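Local coordinates for protein Lysine/ornithine decarboxylase (Selenomonas ruminantium, PDB 5GJO) that decarboxylates both lysine and ornithine, giving cadaverine and putrescine, with pyridoxal 5'-phosphate as cofactor, at residues K17-P20 with T21-V25. The protein carries 2 engineered substitutions. Numbering follows the deposited sequence.
Sequences KRIP and TPFLV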
loop_
_atom_site.group_PDB
_atom_site.type_symbol
_atom_site.label_atom_id
_atom_site.label_comp_id
_atom_site.label_asym_id
_atom_site.label_seq_id
_atom_site.Cartn_x
_atom_site.Cartn_y
_atom_site.Cartn_z
ATOM N N LYS A 17 -8.998 24.601 8.702
ATOM C CA LYS A 17 -9.997 24.951 9.699
ATOM C C LYS A 17 -11.330 24.274 9.398
ATOM O O LYS A 17 -12.039 23.856 10.276
ATOM C CB LYS A 17 -10.222 26.447 9.697
ATOM C CG LYS A 17 -9.794 27.146 10.954
ATOM C CD LYS A 17 -10.084 28.636 10.866
ATOM C CE LYS A 17 -8.825 29.490 10.993
ATOM N NZ LYS A 17 -8.785 30.615 10.004
ATOM N N ARG A 18 -11.677 24.304 8.122
ATOM C CA ARG A 18 -12.873 23.693 7.570
ATOM C C ARG A 18 -12.895 22.173 7.441
ATOM O O ARG A 18 -13.892 21.543 7.686
ATOM C CB ARG A 18 -13.214 24.347 6.248
ATOM C CG ARG A 18 -14.582 24.027 5.737
ATOM C CD ARG A 18 -14.953 24.985 4.621
ATOM N NE ARG A 18 -14.176 24.782 3.413
ATOM C CZ ARG A 18 -13.234 25.605 2.965
ATOM N NH1 ARG A 18 -12.610 25.317 1.855
ATOM N NH2 ARG A 18 -12.914 26.703 3.621
ATOM N N ILE A 19 -11.768 21.622 7.029
ATOM C CA ILE A 19 -11.669 20.230 6.660
ATOM C C ILE A 19 -10.625 19.507 7.504
ATOM O O ILE A 19 -9.494 19.899 7.510
ATOM C CB ILE A 19 -11.246 20.118 5.180
ATOM C CG1 ILE A 19 -12.178 20.908 4.258
ATOM C CG2 ILE A 19 -11.155 18.676 4.741
ATOM C CD1 ILE A 19 -11.604 21.159 2.889
ATOM N N PRO A 20 -10.990 18.416 8.164
ATOM C CA PRO A 20 -9.977 17.729 8.954
ATOM C C PRO A 20 -8.860 17.107 8.137
ATOM O O PRO A 20 -9.093 16.426 7.139
ATOM C CB PRO A 20 -10.730 16.564 9.646
ATOM C CG PRO A 20 -12.138 16.681 9.262
ATOM C CD PRO A 20 -12.320 17.727 8.190
ATOM N N THR A 21 -7.654 17.320 8.593
ATOM C CA THR A 21 -6.488 16.736 7.991
ATOM C C THR A 21 -6.419 15.255 8.270
ATOM O O THR A 21 -6.908 14.831 9.331
ATOM C CB THR A 21 -5.208 17.414 8.478
ATOM O OG1 THR A 21 -5.123 17.389 9.899
ATOM C CG2 THR A 21 -5.142 18.820 7.981
ATOM N N PRO A 22 -5.711 14.478 7.454
ATOM C CA PRO A 22 -5.071 14.896 6.224
ATOM C C PRO A 22 -6.084 14.928 5.076
ATOM O O PRO A 22 -7.076 14.135 5.003
ATOM C CB PRO A 22 -4.081 13.760 5.989
ATOM C CG PRO A 22 -4.795 12.566 6.588
ATOM C CD PRO A 22 -5.492 13.071 7.746
ATOM N N PHE A 23 -5.817 15.760 4.092
ATOM C CA PHE A 23 -6.534 15.732 2.839
ATOM C C PHE A 23 -5.696 16.194 1.714
ATOM O O PHE A 23 -4.755 17.018 1.931
ATOM C CB PHE A 23 -7.808 16.587 2.952
ATOM C CG PHE A 23 -7.570 18.036 3.322
ATOM C CD1 PHE A 23 -7.403 19.012 2.354
ATOM C CD2 PHE A 23 -7.558 18.411 4.642
ATOM C CE1 PHE A 23 -7.181 20.342 2.745
ATOM C CE2 PHE A 23 -7.360 19.718 5.012
ATOM C CZ PHE A 23 -7.129 20.646 4.050
ATOM N N LEU A 24 -6.035 15.727 0.516
ATOM C CA LEU A 24 -5.452 16.228 -0.714
ATOM C C LEU A 24 -6.306 17.311 -1.296
ATOM O O LEU A 24 -7.537 17.269 -1.172
ATOM C CB LEU A 24 -5.303 15.124 -1.737
ATOM C CG LEU A 24 -4.337 13.988 -1.323
ATOM C CD1 LEU A 24 -4.654 12.733 -2.058
ATOM C CD2 LEU A 24 -2.889 14.330 -1.581
ATOM N N VAL A 25 -5.702 18.245 -2.003
ATOM C CA VAL A 25 -6.429 19.290 -2.706
ATOM C C VAL A 25 -5.982 19.270 -4.181
ATOM O O VAL A 25 -4.743 19.397 -4.467
ATOM C CB VAL A 25 -6.166 20.689 -2.114
ATOM C CG1 VAL A 25 -6.887 21.757 -2.899
ATOM C CG2 VAL A 25 -6.468 20.750 -0.607
#
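Ile19 and Phe23 meet along a short, extended, proline-containing loop between a helix and a strand. The chain leaves helical phi/psi at Ile19. The Ile19 methyl CG2 sits over one face of the Phe23 ring, 4.0 Å from its centroid and shifted toward the rim. This is a CH-pi contact. The closest ring atom to Ile19 CG2 is Phe23 CD2, at 3.6 Å. With CG1 beside the backbone N (chi1 -54°), Ile19 CG2 stands anti to that N and faces the ring. The two side chains cross at about a right angle. Phe23 CG lies between its own backbone N and carbonyl carbon (chi1 58°), which brings the ring back toward Ile19. Ile19 O lies 3.3 Å from Phe23 CE2. The Pro20 ring points away overall, with CB 3.3 Å from the adjoining Thr21 N, but Pro20 O reaches the ring edge, 3.5 Å from Phe23 CD2. Replacing Phe23 by an alanine is likely to leave Ile19 CG2 without its aromatic partner and to open a gap beneath the loop. The Thr21-Pro22 peptide is cis, which probably helps redirect the chain. Thr21 OG1 hydrogen-bonds to Asp287 and Ser271, and Pro20 and Pro22 pack on Arg101 of the second subunit. Away from the active site, the loop carries helix 9-18 into strand 23-26 of the mixed sheet, separate from the PLP-binding barrel, as in class-II decarboxylases. That strand runs antiparallel to 266-276 and parallel to 369-371, where Ile370 touches Ile19 and Phe23.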